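Local coordinates for takeout-like protein 1 (Epiphyas postvittana, PDB 3E8T) that binds ubiquinone-8 in an elongated internal pocket and probably serves as a carrier of hydrophobic ligands in insects, at residues K94-A99 with T109-M114; F158-L163 with T173-L178. All blocks are in the same frame, centred on the assembly; numbering follows the deposited sequence. Where two conformers were deposited one is given.

Interaction 1 of 2, residues K94-A99 with T109-M114; sequences KGHYTA and TGDGQM
His96 and Asp111 meet diagonally across two antiparallel strands, His96 standing opposite Gln113 and Asp111 opposite Thr98, and NE2 of His96 donates a hydrogen bond to Asp111 OD1 at 2.8 Å. The oxygen is met nearly along its C-O axis, and the carboxylate lies almost coplanar with the imidazole, the planes 22° apart. Both side chains run with CG anti to the backbone N (chi1 172° and -174°), which brings the two polar ends together over the same face of the sheet. Thr98 runs alongside Asp111, its CG2 3.7 Å from Asp111 CG, while Gly112 O sits in the plane of the imidazole at its edge, 3.1 Å from His96 CD2. Beneath these side chains the backbones pair in both directions at Tyr97-Gly112 and Ala99-Gly110, within the long curled antiparallel sheet of the juvenile hormone binding protein family. On the other face the Tyr97 ring extends across Gly112 and Gly110. Its OH comes 3.5 Å from Gly110 CA, where a side chain on Gly110 would clash with it. Near Lys94 the pairing continues through Met114 N to Gly95 O at 2.8 Å, but the return bond, Gly95 N to Met114 O, is weak at 3.3 Å. Farther out, Tyr97 OH is hydrogen-bonded to Thr161 O and Thr98 OG1 to Thr57 OG1, and Phe56 and Leu58 of strand 54-77 pack against Tyr97 and Met114.

Interaction 2 of 2, residues F158-L163 with T173-L178; sequences FGLTNL and TMLTFL
With chi1 of -61° at Phe158 and -65° at Leu178, each CG stands anti to its own carbonyl carbon, and the two side chains meet at about a right angle, Phe158 CD2 lying 3.8 Å from Leu178 CB. This is a helix packed on the end of a curled antiparallel sheet, in the fold of the juvenile hormone binding protein family: helix 173-178 runs nearly antiparallel to strand 158-160, the segment axes 8.4 Å apart at closest approach. No direct hydrogen bond joins the two segments, and the contact is made by leucine methyls, the Phe158 ring, CB of Leu178 and CG of Met174, together with backbone atoms of the strand. Leu178 reaches along the strand with CD1, which touches Leu160 CD1 at 3.7 Å. One turn earlier in the helix, CD2 of Leu175 settles over the strand backbone between Phe158 O and Leu160 N, and it also meets Leu163 CD1. That same methyl of Leu163 touches CG of Met174 at 3.9 Å, from across the Met174 chain. Phe158, Leu160 and Leu178 all touch the bound ubiquinone-8, so the packing helps form one end of the ligand pocket, while Trp182 and Val185 of helix 182-211 also pack on the Phe158 ring. An alanine in place of Phe158 would remove the ring and is likely to open a gap beside Leu178 CB, Val185 and the ligand. A water bridges the two backbones, donating to Phe158 O at 2.7 Å and to Leu175 O at 3.1 Å.

How the interactions relate
From the N terminus, strand 82-100 runs on through the short strand 102-103, and the chain reverses to come back along strand 106-111 and round the corner at Gly112 into strand 113-133, closing interaction 1. Interaction 2 opens later, as strand 155-160 passes through a turn into helix 168-180, which folds back on it. The two closures are in series, neither nested nor crossed, with centres about 10 Å apart. They meet at the turn after strand 155-160: Asn162 ND2 probably bonds to Asp111 O, and Leu163 CD2 packs against Tyr97 OH. Strands 113-133 and 155-160 are sheet neighbours, so the corner of interaction 1 is tied to the helix-covered end of the ubiquinone pocket.

Interaction 1 of 2, residues K94-A99 with T109-M114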
ATOM      1  N   LYS A  94      10.334  -4.083  -4.314  1.00 12.14           N
ATOM      2  CA  LYS A  94      11.349  -4.607  -5.197  1.00 12.82           C
ATOM      3  C   LYS A  94      10.891  -4.585  -6.626  1.00 12.30           C
ATOM      4  O   LYS A  94       9.703  -4.522  -6.901  1.00 13.64           O
ATOM      5  CB  LYS A  94      11.730  -6.051  -4.803  1.00 14.94           C
ATOM      6  CG  LYS A  94      12.354  -6.201  -3.415  1.00 18.26           C
ATOM      7  CD  LYS A  94      12.689  -7.699  -3.115  1.00 22.10           C
ATOM      8  CE  LYS A  94      13.464  -7.859  -1.847  1.00 25.28           C
ATOM      9  NZ  LYS A  94      13.489  -9.266  -1.297  1.00 30.00           N
ATOM     10  N   GLY A  95      11.826  -4.662  -7.549  1.00 11.60           N
ATOM     11  CA  GLY A  95      11.476  -4.820  -8.941  1.00 12.09           C
ATOM     12  C   GLY A  95      12.571  -4.350  -9.863  1.00 10.74           C
ATOM     13  O   GLY A  95      13.652  -3.983  -9.415  1.00 11.49           O
ATOM     14  N   HIS A  96      12.300  -4.416 -11.158  1.00 10.10           N
ATOM     15  CA  HIS A  96      13.227  -3.960 -12.177  1.00 10.55           C
ATOM     16  C   HIS A  96      12.942  -2.508 -12.476  1.00  9.70           C
ATOM     17  O   HIS A  96      11.837  -2.178 -12.952  1.00 10.92           O
ATOM     18  CB  HIS A  96      13.017  -4.822 -13.436  1.00 10.82           C
ATOM     19  CG  HIS A  96      13.760  -4.359 -14.628  1.00 14.50           C
ATOM     20  ND1 HIS A  96      13.343  -4.655 -15.909  1.00 20.74           N
ATOM     21  CD2 HIS A  96      14.826  -3.554 -14.751  1.00 16.88           C
ATOM     22  CE1 HIS A  96      14.183  -4.096 -16.771  1.00 20.68           C
ATOM     23  NE2 HIS A  96      15.112  -3.441 -16.087  1.00 21.06           N
ATOM     24  N   TYR A  97      13.884  -1.631 -12.129  1.00  9.87           N
ATOM     25  CA  TYR A  97      13.667  -0.192 -12.281  1.00  9.96           C
ATOM     26  C   TYR A  97      14.505   0.383 -13.406  1.00  9.70           C
ATOM     27  O   TYR A  97      15.519  -0.171 -13.808  1.00 10.35           O
ATOM     28  CB  TYR A  97      14.045   0.586 -10.959  1.00 10.59           C
ATOM     29  CG  TYR A  97      15.519   0.863 -10.830  1.00  9.34           C
ATOM     30  CD1 TYR A  97      16.029   2.078 -11.204  1.00 10.50           C
ATOM     31  CD2 TYR A  97      16.405  -0.106 -10.442  1.00  9.63           C
ATOM     32  CE1 TYR A  97      17.364   2.294 -11.240  1.00  9.59           C
ATOM     33  CE2 TYR A  97      17.754   0.118 -10.504  1.00  9.16           C
ATOM     34  CZ  TYR A  97      18.221   1.322 -10.916  1.00  9.95           C
ATOM     35  OH  TYR A  97      19.565   1.561 -11.004  1.00 10.60           O
ATOM     36  N   THR A  98      14.023   1.539 -13.868  1.00  9.86           N
ATOM     37  CA  THR A  98      14.865   2.429 -14.650  1.00 10.77           C
ATOM     38  C   THR A  98      14.754   3.813 -14.057  1.00 10.57           C
ATOM     39  O   THR A  98      13.713   4.175 -13.489  1.00 10.84           O
ATOM     40  CB  THR A  98      14.592   2.464 -16.160  1.00 13.47           C
ATOM     41  OG1 THR A  98      13.365   3.142 -16.408  1.00 16.93           O
ATOM     42  CG2 THR A  98      14.594   1.080 -16.780  1.00 15.88           C
ATOM     43  N   ALA A  99      15.829   4.581 -14.165  1.00  9.86           N
ATOM     44  CA  ALA A  99      15.844   5.943 -13.691  1.00 11.14           C
ATOM     45  C   ALA A  99      16.600   6.809 -14.695  1.00 11.32           C
ATOM     46  O   ALA A  99      17.647   6.419 -15.236  1.00 12.25           O
ATOM     47  CB  ALA A  99      16.502   6.008 -12.316  1.00 12.12           C
ATOM     48  N   THR A 109      21.182   8.041 -13.705  1.00 10.17           N
ATOM     49  CA  THR A 109      20.751   7.065 -14.700  0.50  9.95           C
ATOM     50  C   THR A 109      20.912   5.691 -14.053  1.00  9.96           C
ATOM     51  O   THR A 109      21.817   5.458 -13.267  1.00 10.80           O
ATOM     52  CB  THR A 109      21.535   7.066 -16.017  0.50 12.46           C
ATOM     53  OG1 THR A 109      22.921   6.780 -15.754  0.50 11.46           O
ATOM     54  CG2 THR A 109      21.319   8.348 -16.836  0.50 12.78           C
ATOM     55  N   GLY A 110      20.003   4.786 -14.400  1.00  9.54           N
ATOM     56  CA  GLY A 110      20.151   3.411 -13.951  1.00 10.32           C
ATOM     57  C   GLY A 110      19.145   2.518 -14.616  1.00 10.26           C
ATOM     58  O   GLY A 110      18.111   2.967 -15.075  1.00 10.50           O
ATOM     59  N   ASP A 111      19.447   1.229 -14.645  1.00 11.14           N
ATOM     60  CA  ASP A 111      18.567   0.203 -15.195  1.00 11.47           C
ATOM     61  C   ASP A 111      18.973  -1.108 -14.561  1.00 11.32           C
ATOM     62  O   ASP A 111      20.001  -1.669 -14.887  1.00 12.02           O
ATOM     63  CB  ASP A 111      18.745   0.129 -16.707  1.00 14.41           C
ATOM     64  CG  ASP A 111      17.765  -0.817 -17.377  1.00 17.20           C
ATOM     65  OD1 ASP A 111      17.249  -1.719 -16.719  1.00 19.64           O
ATOM     66  OD2 ASP A 111      17.491  -0.653 -18.596  1.00 25.95           O
ATOM     67  N   GLY A 112      18.186  -1.527 -13.590  1.00 10.17           N
ATOM     68  CA  GLY A 112      18.594  -2.630 -12.771  1.00 10.99           C
ATOM     69  C   GLY A 112      17.531  -3.091 -11.816  1.00 10.18           C
ATOM     70  O   GLY A 112      16.352  -2.958 -12.115  1.00 10.26           O
ATOM     71  N   GLN A 113      17.961  -3.625 -10.689  1.00 10.00           N
ATOM     72  CA  GLN A 113      17.038  -4.090  -9.693  1.00  9.64           C
ATOM     73  C   GLN A 113      17.021  -3.156  -8.509  1.00  9.44           C
ATOM     74  O   GLN A 113      18.030  -2.563  -8.134  1.00 10.12           O
ATOM     75  CB  GLN A 113      17.411  -5.498  -9.224  1.00 12.17           C
ATOM     76  CG  GLN A 113      17.302  -6.539 -10.313  1.00 14.04           C
ATOM     77  CD  GLN A 113      15.949  -6.679 -10.931  1.00 17.07           C
ATOM     78  OE1 GLN A 113      14.959  -6.887 -10.230  1.00 21.61           O
ATOM     79  NE2 GLN A 113      15.890  -6.589 -12.257  1.00 20.37           N
ATOM     80  N   MET A 114      15.843  -3.032  -7.894  1.00  9.62           N
ATOM     81  CA  MET A 114      15.635  -2.204  -6.718  1.00 10.44           C
ATOM     82  C   MET A 114      15.235  -3.040  -5.512  1.00 10.63           C
ATOM     83  O   MET A 114      14.449  -3.982  -5.663  1.00 11.79           O
ATOM     84  CB  MET A 114      14.478  -1.209  -7.002  1.00 11.57           C
ATOM     85  CG  MET A 114      14.154  -0.323  -5.803  1.00 13.16           C
ATOM     86  SD  MET A 114      12.943   0.932  -6.249  1.00 16.67           S
ATOM     87  CE  MET A 114      11.423  -0.001  -6.048  1.00 18.71           C
TER
HETATM   88  O   HOH W   1      14.471  -6.377  -7.294  1.00 29.67           O

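Interaction 2 of 2, residues F158-L163 with T173-L178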
ATOM      1  N   PHE A 158      17.683   2.578   0.342  1.00 11.62           N
ATOM      2  CA  PHE A 158      17.586   2.414  -1.094  1.00 12.34           C
ATOM      3  C   PHE A 158      18.700   1.543  -1.589  1.00 13.01           C
ATOM      4  O   PHE A 158      19.867   1.890  -1.454  1.00 16.48           O
ATOM      5  CB  PHE A 158      17.641   3.803  -1.792  1.00 13.13           C
ATOM      6  CG  PHE A 158      16.527   4.720  -1.393  1.00 12.84           C
ATOM      7  CD1 PHE A 158      15.461   4.946  -2.242  1.00 15.06           C
ATOM      8  CD2 PHE A 158      16.588   5.432  -0.189  1.00 12.97           C
ATOM      9  CE1 PHE A 158      14.439   5.740  -1.860  1.00 17.18           C
ATOM     10  CE2 PHE A 158      15.575   6.241   0.170  1.00 14.18           C
ATOM     11  CZ  PHE A 158      14.499   6.376  -0.639  1.00 15.36           C
ATOM     12  N   GLY A 159      18.334   0.473  -2.248  1.00 11.51           N
ATOM     13  CA  GLY A 159      19.286  -0.413  -2.942  1.00 12.09           C
ATOM     14  C   GLY A 159      18.903  -0.397  -4.409  1.00 11.82           C
ATOM     15  O   GLY A 159      17.773  -0.723  -4.759  1.00 12.41           O
ATOM     16  N   LEU A 160      19.805   0.061  -5.253  1.00 10.51           N
ATOM     17  CA  LEU A 160      19.577   0.126  -6.703  1.00 10.97           C
ATOM     18  C   LEU A 160      20.820  -0.407  -7.387  1.00 10.56           C
ATOM     19  O   LEU A 160      21.895   0.077  -7.100  1.00 12.16           O
ATOM     20  CB  LEU A 160      19.320   1.566  -7.181  1.00 10.88           C
ATOM     21  CG  LEU A 160      18.108   2.275  -6.610  1.00 11.87           C
ATOM     22  CD1 LEU A 160      18.214   3.816  -6.819  1.00 15.31           C
ATOM     23  CD2 LEU A 160      16.839   1.772  -7.191  1.00 13.36           C
ATOM     24  N   THR A 161      20.647  -1.377  -8.272  1.00  9.29           N
ATOM     25  CA  THR A 161      21.777  -1.915  -9.016  1.00  9.53           C
ATOM     26  C   THR A 161      21.895  -1.303 -10.393  1.00  9.18           C
ATOM     27  O   THR A 161      20.966  -0.751 -10.955  1.00  9.75           O
ATOM     28  CB  THR A 161      21.716  -3.451  -9.147  1.00 10.01           C
ATOM     29  OG1 THR A 161      20.763  -3.816 -10.124  1.00 10.08           O
ATOM     30  CG2 THR A 161      21.396  -4.099  -7.797  1.00 11.50           C
ATOM     31  N   ASN A 162      23.108  -1.350 -10.908  1.00  9.10           N
ATOM     32  CA  ASN A 162      23.457  -0.788 -12.209  1.00  8.92           C
ATOM     33  C   ASN A 162      23.008   0.649 -12.359  1.00  9.72           C
ATOM     34  O   ASN A 162      22.561   1.074 -13.436  1.00 11.15           O
ATOM     35  CB  ASN A 162      22.903  -1.631 -13.320  1.00 10.01           C
ATOM     36  CG  ASN A 162      23.500  -1.289 -14.685  1.00 11.48           C
ATOM     37  OD1 ASN A 162      24.703  -1.034 -14.776  1.00 11.16           O
ATOM     38  ND2 ASN A 162      22.683  -1.317 -15.715  1.00 12.38           N
ATOM     39  N   LEU A 163      23.254   1.450 -11.319  1.00  9.52           N
ATOM     40  CA  LEU A 163      23.296   2.894 -11.523  1.00  9.70           C
ATOM     41  C   LEU A 163      24.549   3.231 -12.316  1.00 10.21           C
ATOM     42  O   LEU A 163      25.603   2.618 -12.153  1.00 10.55           O
ATOM     43  CB  LEU A 163      23.379   3.624 -10.170  1.00  9.57           C
ATOM     44  CG  LEU A 163      22.127   3.556  -9.273  1.00  9.96           C
ATOM     45  CD1 LEU A 163      22.493   4.005  -7.888  1.00 11.40           C
ATOM     46  CD2 LEU A 163      21.002   4.415  -9.874  1.00 11.41           C
ATOM     47  N   THR A 173      28.087   7.113  -4.299  1.00 14.22           N
ATOM     48  CA  THR A 173      27.708   8.489  -3.954  1.00 13.30           C
ATOM     49  C   THR A 173      26.178   8.671  -3.986  1.00 11.51           C
ATOM     50  O   THR A 173      25.584   9.249  -3.073  1.00 13.17           O
ATOM     51  CB  THR A 173      28.408   9.485  -4.872  1.00 14.03           C
ATOM     52  OG1 THR A 173      29.825   9.337  -4.687  1.00 17.62           O
ATOM     53  CG2 THR A 173      27.953  10.907  -4.544  1.00 17.78           C
ATOM     54  N   MET A 174      25.506   8.110  -4.981  1.00 11.11           N
ATOM     55  CA  MET A 174      24.056   8.215  -5.102  1.00 11.00           C
ATOM     56  C   MET A 174      23.326   7.447  -4.025  1.00 11.27           C
ATOM     57  O   MET A 174      22.390   7.936  -3.416  1.00 11.13           O
ATOM     58  CB  MET A 174      23.609   7.744  -6.447  1.00 11.50           C
ATOM     59  CG  MET A 174      22.117   7.675  -6.646  1.00 12.75           C
ATOM     60  SD  MET A 174      21.281   9.301  -6.472  1.00 12.67           S
ATOM     61  CE  MET A 174      21.864  10.080  -7.986  1.00 14.31           C
ATOM     62  N   LEU A 175      23.795   6.241  -3.732  1.00 11.49           N
ATOM     63  CA  LEU A 175      23.098   5.470  -2.715  1.00 12.17           C
ATOM     64  C   LEU A 175      23.229   6.124  -1.368  1.00 12.14           C
ATOM     65  O   LEU A 175      22.271   6.141  -0.591  1.00 12.83           O
ATOM     66  CB  LEU A 175      23.577   4.029  -2.746  1.00 13.42           C
ATOM     67  CG  LEU A 175      23.208   3.247  -4.029  1.00 15.45           C
ATOM     68  CD1 LEU A 175      23.888   1.877  -4.022  1.00 19.44           C
ATOM     69  CD2 LEU A 175      21.707   3.139  -4.217  1.00 17.71           C
ATOM     70  N   THR A 176      24.397   6.676  -1.076  1.00 13.35           N
ATOM     71  CA  THR A 176      24.599   7.434   0.143  1.00 13.62           C
ATOM     72  C   THR A 176      23.640   8.649   0.189  1.00 12.45           C
ATOM     73  O   THR A 176      23.031   8.942   1.212  1.00 13.60           O
ATOM     74  CB  THR A 176      26.040   7.891   0.248  1.00 17.31           C
ATOM     75  OG1 THR A 176      26.919   6.739   0.278  1.00 20.33           O
ATOM     76  CG2 THR A 176      26.247   8.795   1.452  1.00 18.95           C
ATOM     77  N   PHE A 177      23.570   9.369  -0.899  1.00 11.49           N
ATOM     78  CA  PHE A 177      22.687  10.530  -1.038  1.00 10.64           C
ATOM     79  C   PHE A 177      21.235  10.148  -0.786  1.00 10.89           C
ATOM     80  O   PHE A 177      20.534  10.874  -0.082  1.00 11.31           O
ATOM     81  CB  PHE A 177      22.904  11.110  -2.436  1.00 11.09           C
ATOM     82  CG  PHE A 177      22.044  12.288  -2.786  1.00 11.02           C
ATOM     83  CD1 PHE A 177      22.426  13.546  -2.416  1.00 13.93           C
ATOM     84  CD2 PHE A 177      20.919  12.161  -3.548  1.00 11.91           C
ATOM     85  CE1 PHE A 177      21.693  14.609  -2.799  1.00 15.32           C
ATOM     86  CE2 PHE A 177      20.206  13.218  -3.921  1.00 12.29           C
ATOM     87  CZ  PHE A 177      20.576  14.444  -3.545  1.00 12.95           C
ATOM     88  N   LEU A 178      20.769   9.073  -1.389  1.00 10.04           N
ATOM     89  CA  LEU A 178      19.409   8.684  -1.187  1.00 10.53           C
ATOM     90  C   LEU A 178      19.096   8.349   0.261  1.00 10.68           C
ATOM     91  O   LEU A 178      18.069   8.773   0.824  1.00 11.53           O
ATOM     92  CB  LEU A 178      19.034   7.539  -2.107  1.00 10.57           C
ATOM     93  CG  LEU A 178      19.048   7.881  -3.577  1.00 11.24           C
ATOM     94  CD1 LEU A 178      18.876   6.590  -4.438  1.00 12.56           C
ATOM     95  CD2 LEU A 178      17.988   8.926  -3.915  1.00 15.41           C
TER
HETATM   96  O   HOH W   2      21.715   3.190  -0.042  1.00 24.67           O